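Local atomic coordinates of conserved hypothetical protein (Streptococcus pyogenes, PDB entry 2EWC), a protein that is of unknown function but belongs to the widely conserved YjgF family and is named a putative translation initiation inhibitor. Residues Y29-G35 with Q108-V114; I76-E80 with A93-I97. One frame throughout, in Å; residues are numbered along the deposited sequence.

In the fold
Both contacts belong to the chorismate mutase-like alpha/beta fold of the YjgF family, in which helices 38-54 and 76-87 lie against a mixed sheet. Interaction 1 (29-35 with 108-114) joins two neighbouring antiparallel strands where they give way to loops. Interaction 2 (76-80 with 93-97) sets the start of the second helix against strand 93-98, the last strand of the sheet within this chain. Their centres lie about 15 Å apart, and along the chain interaction 2 is nested within the loop that interaction 1 closes. The two touch directly where Phe-112 CZ packs 3.9 Å from SE of selenomethionine Met-79. Interaction 2 also adjoins another subunit, which supplies Arg-13 to its polar end.

Interaction 1 (Y29-G35 with Q108-V114); sequences YCVGNVG and QGLLFQV
The phenol ring of Tyr-29 and the carboxamide of Gln-113 lie almost parallel, their planes 6° apart, and the amide NE2 is 3.6 Å from ring atom CD1. An extended Gln-113 chain beyond CG (chi2 -175°) carries the flat amide out to the tyrosine, a reach suited to glutamine. Its methylene is used too: CG lies 3.6 Å from Val-31 CG2. That same methyl presses on Leu-110 CD1 at 3.5 Å, a tight pairing in which the two side chains cross nearly at right angles. Val-34 adds CG1 against Leu-110 CB, so both valines touch the leucine, as do Phe-101 and His-103.

Cys-30 and Val-114 form an antiparallel hydrogen-bonded pair, Val-114 N donating to Cys-30 O at 3.0 Å. On their shared sheet face, Val-114 packs on Ala-45 and Cys-30 on Arg-52 of helix 38-54. Regular pairing stops there; a water accepts a hydrogen bond from Gly-32 N and lies 2.8 Å from Phe-112 O. The backbones close up again at Gly-35, which exchanges CA-H...O contacts with Gln-108; having no CB, it can hold phi 88° without crowding the preceding carbonyl O or Gln-108 CB. Strand bonding thus yields to apolar contacts and a water bridge.

Interaction 2 (I76-E80 with A93-I97); sequences IPVME and ARKSI
Met-79 CG stands anti to the backbone N and the chain runs on extended until a bend at its last torsion (chi3 61°), which brings CE over one face of the Arg-94 guanidinium. Arg-94 comes from the strand with CG between its backbone N and carbonyl carbon, and a bend further out at chi3 lays its planar end beside the helix. The contact belongs to the beta-alpha-beta crossover made by strand 63-70, helix 76-87 and strand 93-98. Within it the helix and strand segments run at 147° to each other, with axes 11.2 Å apart at their closest.

The selenomethionine and the arginine run alongside one another, pointing opposite ways, and Met-79 CE lies 3.8 Å from Arg-94 CD. A long, flexible, unbranched chain suits this place, because it spans from the helix to the sheet, packing on Cys-68 and Phe-70 of strand 63-70.

Glu-80, one residue further along the helix, approaches the rim of the guanidinium, close to its plane. Its OE2 forms a long salt bridge of 3.5 Å to Arg-94 NH1, with the two planar groups turned 53° apart. Both charged ends have stronger partners in a neighbouring subunit: Glu-80 OE1 pairs with Arg-13 NH2 there, and Arg-94 NH2 donates to the carbonyl O of that same Arg-13. These bonds between subunits tie the crossover to the oligomer interface and probably do most to offset the burial of the charges; the long Glu-80 to Arg-94 pairing is a secondary contribution.

Ser-96 points toward the helix, where its short side chain lets Ile-76 approach closely. The isoleucine, which also packs on Ala-102 of the neighbouring subunit, extends its CD1 methyl to within 3.7 Å of Ser-96 CB.

Interaction 1 (Y29-G35 with Q108-V114)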
# COMPACT_ATOMS: atom_id res chain seq x y z
N TYR B 29 -2.31 -24.40 34.83
CA TYR B 29 -1.27 -24.81 33.87
C TYR B 29 -1.11 -26.34 33.94
O TYR B 29 -1.14 -26.93 35.03
CB TYR B 29 0.07 -24.09 34.10
CG TYR B 29 0.73 -24.43 35.42
CD1 TYR B 29 1.56 -25.55 35.54
CD2 TYR B 29 0.53 -23.63 36.55
CE1 TYR B 29 2.17 -25.87 36.76
CE2 TYR B 29 1.13 -23.93 37.77
CZ TYR B 29 1.95 -25.05 37.87
OH TYR B 29 2.55 -25.37 39.07
N CYS B 30 -0.97 -26.96 32.78
CA CYS B 30 -0.80 -28.39 32.65
C CYS B 30 0.59 -28.72 32.16
O CYS B 30 1.08 -28.13 31.21
CB CYS B 30 -1.80 -28.97 31.66
SG CYS B 30 -3.51 -28.74 32.13
N VAL B 31 1.18 -29.72 32.79
CA VAL B 31 2.56 -30.07 32.64
C VAL B 31 2.64 -31.60 32.73
O VAL B 31 1.89 -32.20 33.49
CB VAL B 31 3.37 -29.35 33.76
CG1 VAL B 31 3.89 -30.32 34.83
CG2 VAL B 31 4.46 -28.56 33.17
N GLY B 32 3.51 -32.23 31.93
CA GLY B 32 3.66 -33.69 31.94
C GLY B 32 4.94 -34.19 31.30
O GLY B 32 5.58 -33.46 30.52
N ASN B 33 5.32 -35.44 31.59
CA ASN B 33 6.54 -36.07 31.06
C ASN B 33 7.77 -35.17 31.21
O ASN B 33 8.50 -34.99 30.24
CB ASN B 33 6.36 -36.40 29.56
CG ASN B 33 5.32 -37.48 29.31
OD1 ASN B 33 5.05 -38.30 30.19
ND2 ASN B 33 4.73 -37.50 28.11
N VAL B 34 8.01 -34.58 32.38
CA VAL B 34 9.09 -33.56 32.43
C VAL B 34 10.48 -34.19 32.44
O VAL B 34 10.68 -35.33 32.89
CB VAL B 34 8.91 -32.39 33.51
CG1 VAL B 34 9.94 -31.23 33.27
CG2 VAL B 34 7.48 -31.79 33.51
N GLY B 35 11.44 -33.46 31.88
CA GLY B 35 12.75 -34.01 31.63
C GLY B 35 12.84 -34.69 30.28
O GLY B 35 13.93 -35.04 29.84
N GLN B 108 16.96 -32.54 30.59
CA GLN B 108 15.84 -32.85 31.47
C GLN B 108 15.14 -31.61 32.08
O GLN B 108 14.58 -31.70 33.16
CB GLN B 108 16.26 -33.83 32.58
CG GLN B 108 16.79 -35.17 32.03
CD GLN B 108 18.29 -35.14 31.76
OE1 GLN B 108 19.06 -34.54 32.52
NE2 GLN B 108 18.72 -35.78 30.67
N GLY B 109 15.20 -30.46 31.42
CA GLY B 109 14.54 -29.28 31.97
C GLY B 109 13.09 -29.18 31.53
O GLY B 109 12.65 -29.95 30.68
N LEU B 110 12.36 -28.22 32.09
CA LEU B 110 10.96 -28.00 31.73
C LEU B 110 10.89 -27.13 30.48
O LEU B 110 11.52 -26.06 30.45
CB LEU B 110 10.20 -27.31 32.87
CG LEU B 110 8.78 -26.80 32.59
CD1 LEU B 110 7.78 -27.98 32.29
CD2 LEU B 110 8.30 -25.98 33.79
N LEU B 111 10.15 -27.57 29.47
CA LEU B 111 10.09 -26.88 28.18
C LEU B 111 8.74 -26.30 27.79
O LEU B 111 8.66 -25.47 26.89
CB LEU B 111 10.58 -27.82 27.04
CG LEU B 111 11.93 -28.52 27.26
CD1 LEU B 111 12.18 -29.68 26.26
CD2 LEU B 111 13.14 -27.51 27.29
N PHE B 112 7.67 -26.75 28.45
CA PHE B 112 6.33 -26.49 27.94
C PHE B 112 5.26 -26.63 29.02
O PHE B 112 5.33 -27.52 29.87
CB PHE B 112 6.05 -27.45 26.78
CG PHE B 112 4.69 -27.27 26.16
CD1 PHE B 112 4.47 -26.26 25.22
CD2 PHE B 112 3.64 -28.09 26.54
CE1 PHE B 112 3.20 -26.09 24.64
CE2 PHE B 112 2.36 -27.92 25.98
CZ PHE B 112 2.16 -26.92 25.01
N GLN B 113 4.28 -25.72 29.00
CA GLN B 113 3.09 -25.81 29.84
C GLN B 113 1.93 -25.38 28.99
O GLN B 113 2.12 -24.67 28.00
CB GLN B 113 3.17 -24.87 31.05
CG GLN B 113 4.27 -25.19 32.06
CD GLN B 113 4.19 -24.28 33.28
OE1 GLN B 113 3.54 -23.23 33.24
NE2 GLN B 113 4.88 -24.66 34.36
N VAL B 114 0.72 -25.82 29.35
CA VAL B 114 -0.47 -25.35 28.68
C VAL B 114 -1.59 -25.11 29.70
O VAL B 114 -1.63 -25.76 30.73
CB VAL B 114 -0.88 -26.30 27.51
CG1 VAL B 114 -1.36 -27.70 28.02
CG2 VAL B 114 -1.90 -25.63 26.63
O HOH W 1 4.75 -30.28 29.87

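Interaction 2 (I76-E80 with A93-I97)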
# COMPACT_ATOMS: atom_id res chain seq x y z
N ILE B 76 6.46 -24.08 18.28
CA ILE B 76 5.04 -24.09 17.85
C ILE B 76 4.70 -25.17 16.80
O ILE B 76 3.70 -25.85 16.97
CB ILE B 76 4.56 -22.69 17.38
CG1 ILE B 76 4.23 -21.79 18.57
CG2 ILE B 76 3.28 -22.78 16.51
CD1 ILE B 76 4.17 -20.34 18.17
N PRO B 77 5.51 -25.34 15.72
CA PRO B 77 5.19 -26.43 14.77
C PRO B 77 5.19 -27.85 15.39
O PRO B 77 4.45 -28.72 14.92
CB PRO B 77 6.29 -26.33 13.69
CG PRO B 77 6.91 -24.99 13.83
CD PRO B 77 6.69 -24.55 15.29
N VAL B 78 6.01 -28.08 16.41
CA VAL B 78 5.99 -29.37 17.11
C VAL B 78 4.62 -29.50 17.77
O VAL B 78 3.98 -30.53 17.65
CB VAL B 78 7.11 -29.51 18.17
CG1 VAL B 78 7.04 -30.88 18.87
CG2 VAL B 78 8.51 -29.27 17.53
N MSE B 79 4.17 -28.44 18.45
CA MSE B 79 2.87 -28.48 19.11
C MSE B 79 1.72 -28.63 18.10
O MSE B 79 0.76 -29.35 18.37
CB MSE B 79 2.64 -27.25 20.02
CG MSE B 79 1.24 -27.24 20.73
SE MSE B 79 0.74 -25.71 21.56
CE MSE B 79 0.72 -24.58 20.14
N GLU B 80 1.82 -27.92 16.98
CA GLU B 80 0.78 -27.94 15.96
C GLU B 80 0.55 -29.33 15.38
O GLU B 80 -0.61 -29.71 15.13
CB GLU B 80 1.10 -26.98 14.83
CG GLU B 80 0.78 -25.54 15.20
CD GLU B 80 1.02 -24.58 14.06
OE1 GLU B 80 1.62 -24.99 13.04
OE2 GLU B 80 0.61 -23.42 14.19
N ALA B 93 -9.50 -21.74 20.06
CA ALA B 93 -8.75 -20.49 19.86
C ALA B 93 -7.50 -20.63 20.71
O ALA B 93 -7.54 -21.25 21.78
CB ALA B 93 -9.56 -19.32 20.32
N ARG B 94 -6.37 -20.08 20.26
CA ARG B 94 -5.19 -20.11 21.10
C ARG B 94 -4.30 -18.89 20.98
O ARG B 94 -4.46 -18.05 20.08
CB ARG B 94 -4.36 -21.39 20.87
CG ARG B 94 -3.39 -21.26 19.75
CD ARG B 94 -2.36 -22.39 19.73
NE ARG B 94 -2.79 -23.44 18.82
CZ ARG B 94 -2.33 -23.62 17.58
NH1 ARG B 94 -1.38 -22.85 17.06
NH2 ARG B 94 -2.83 -24.61 16.87
N LYS B 95 -3.34 -18.81 21.89
CA LYS B 95 -2.17 -17.98 21.69
C LYS B 95 -0.96 -18.70 22.28
O LYS B 95 -1.13 -19.58 23.14
CB LYS B 95 -2.37 -16.59 22.33
CG LYS B 95 -2.47 -16.59 23.81
CD LYS B 95 -2.18 -15.15 24.31
CE LYS B 95 -2.45 -14.98 25.79
NZ LYS B 95 -3.89 -15.29 26.07
N SER B 96 0.23 -18.35 21.81
CA SER B 96 1.47 -18.94 22.31
C SER B 96 2.39 -17.83 22.84
O SER B 96 2.39 -16.71 22.32
CB SER B 96 2.17 -19.70 21.17
OG SER B 96 1.34 -20.75 20.69
N ILE B 97 3.14 -18.13 23.88
CA ILE B 97 4.00 -17.15 24.56
C ILE B 97 5.33 -17.84 24.88
O ILE B 97 5.35 -19.02 25.24
CB ILE B 97 3.33 -16.69 25.88
CG1 ILE B 97 2.14 -15.80 25.59
CG2 ILE B 97 4.29 -15.95 26.86
CD1 ILE B 97 1.09 -15.96 26.70